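Local coordinates for protein AP endonuclease, family 2 (Brucella melitensis biovar Abortus, PDB 3NGF) that probably interconverts hydroxypyruvate and its aldehyde isomer as a manganese-binding TIM-barrel isomerase of the hyi family, at residues 85-88 against 89-92. Sequence-based numbering, arbitrary orientation.
Sequences SGRE and QEFR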
loop_
_atom_site.group_PDB
_atom_site.type_symbol
_atom_site.label_atom_id
_atom_site.label_comp_id
_atom_site.label_asym_id
_atom_site.label_seq_id
_atom_site.Cartn_x
_atom_site.Cartn_y
_atom_site.Cartn_z
ATOM N N SER A 85 -7.450 8.242 19.134
ATOM C CA SER A 85 -7.043 9.190 20.166
ATOM C C SER A 85 -6.425 8.468 21.348
ATOM O O SER A 85 -6.922 7.417 21.781
ATOM C CB SER A 85 -8.230 10.017 20.642
ATOM O OG SER A 85 -7.812 10.956 21.621
ATOM N N GLY A 86 -5.333 9.028 21.861
ATOM C CA GLY A 86 -4.642 8.455 23.011
ATOM C C GLY A 86 -3.453 7.572 22.698
ATOM O O GLY A 86 -2.672 7.275 23.605
ATOM N N ARG A 87 -3.301 7.159 21.428
ATOM C CA ARG A 87 -2.183 6.325 21.014
ATOM C C ARG A 87 -1.117 7.101 20.231
ATOM O O ARG A 87 -0.324 6.522 19.512
ATOM C CB ARG A 87 -2.718 5.124 20.233
ATOM C CG ARG A 87 -3.625 4.290 21.140
ATOM C CD ARG A 87 -4.101 3.043 20.490
ATOM N NE ARG A 87 -3.043 2.060 20.280
ATOM C CZ ARG A 87 -3.282 0.848 19.797
ATOM N NH1 ARG A 87 -4.536 0.487 19.520
ATOM N NH2 ARG A 87 -2.277 -0.002 19.595
ATOM N N GLU A 88 -1.074 8.412 20.427
ATOM C CA GLU A 88 -0.212 9.265 19.636
ATOM C C GLU A 88 1.280 9.022 19.876
ATOM O O GLU A 88 2.045 8.963 18.910
ATOM C CB GLU A 88 -0.555 10.748 19.842
ATOM C CG GLU A 88 -1.951 11.121 19.406
ATOM C CD GLU A 88 -2.991 11.051 20.541
ATOM O OE1 GLU A 88 -2.688 10.544 21.650
ATOM O OE2 GLU A 88 -4.122 11.530 20.307
ATOM N N GLN A 89 1.699 8.877 21.139
ATOM C CA GLN A 89 3.124 8.648 21.416
ATOM C C GLN A 89 3.529 7.313 20.807
ATOM O O GLN A 89 4.593 7.196 20.201
ATOM C CB GLN A 89 3.432 8.659 22.906
ATOM C CG GLN A 89 4.904 8.574 23.197
ATOM C CD GLN A 89 5.670 9.822 22.801
ATOM O OE1 GLN A 89 5.479 10.879 23.393
ATOM N NE2 GLN A 89 6.564 9.697 21.813
ATOM N N GLU A 90 2.662 6.320 20.947
ATOM C CA GLU A 90 2.861 5.023 20.302
ATOM C C GLU A 90 3.019 5.150 18.782
ATOM O O GLU A 90 3.969 4.630 18.186
ATOM C CB GLU A 90 1.684 4.104 20.624
ATOM C CG GLU A 90 1.860 2.685 20.131
ATOM C CD GLU A 90 0.624 1.827 20.378
ATOM O OE1 GLU A 90 -0.296 2.287 21.124
ATOM O OE2 GLU A 90 0.601 0.688 19.850
ATOM N N PHE A 91 2.101 5.873 18.150
ATOM C CA PHE A 91 2.213 6.126 16.724
ATOM C C PHE A 91 3.549 6.809 16.353
ATOM O O PHE A 91 4.222 6.390 15.386
ATOM C CB PHE A 91 1.034 6.952 16.201
ATOM C CG PHE A 91 1.121 7.205 14.718
ATOM C CD1 PHE A 91 0.621 6.277 13.807
ATOM C CD2 PHE A 91 1.766 8.339 14.241
ATOM C CE1 PHE A 91 0.756 6.496 12.417
ATOM C CE2 PHE A 91 1.906 8.574 12.897
ATOM C CZ PHE A 91 1.404 7.637 11.973
ATOM N N ARG A 92 3.920 7.831 17.115
ATOM C CA ARG A 92 5.170 8.575 16.906
ATOM C C ARG A 92 6.409 7.698 17.048
ATOM O O ARG A 92 7.324 7.742 16.200
ATOM C CB ARG A 92 5.264 9.769 17.848
ATOM C CG ARG A 92 4.212 10.840 17.527
ATOM C CD ARG A 92 4.150 11.988 18.575
ATOM N NE ARG A 92 3.281 13.030 18.044
ATOM C CZ ARG A 92 3.564 14.318 17.937
ATOM N NH1 ARG A 92 4.699 14.827 18.425
ATOM N NH2 ARG A 92 2.673 15.116 17.360
HETATM O O HOH W 1 0.655 6.335 23.186
HETATM O O HOH W 2 0.121 9.175 23.565
#
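Phe91 N donates to Arg87 O at 2.9 Å and Arg92 N to Glu88 O at 2.8 Å, the first two i to i+4 bonds of a helix whose N-cap is Arg87. The preceding two N-H groups, of Gln89 and Glu90, each donate to a water, and each water returns a long, weak bond to Gly86 O. The backbone N of Gly86 in turn meets Glu88 OE2 at 3.2 Å, from above the carboxylate plane; Glu88 reaches back because its chain bends at chi2 (93°), linking the loop to the first residue of the helix.

The Arg87 and Glu90 side chains lie alongside one another, and two nitrogens each take one carboxylate oxygen, NE Glu90 OE1 at 2.9 Å and NH2 Glu90 OE2 at 3.0 Å. Both oxygens lie close to the guanidinium plane, but the two flat groups are turned 33° apart: NE comes to OE1 from above the carboxylate plane, while NH2 meets OE2 on the syn side, tilted out of that plane. Glu90 is fully extended, CG anti to its backbone N (chi1 -174°), which carries the acid back along Arg87. A second salt bridge, from Arg87 NH2 to Glu78, probably helps fix the guanidinium.

The turn opens helix 88-104, which follows barrel strand 63-68 after a long loop. Phe91 packs on Met81 and Ala82 of that loop; Glu88, Phe91 and Arg92 touch Thr128, Asn132 and Tyr135, respectively, of helix 122-140.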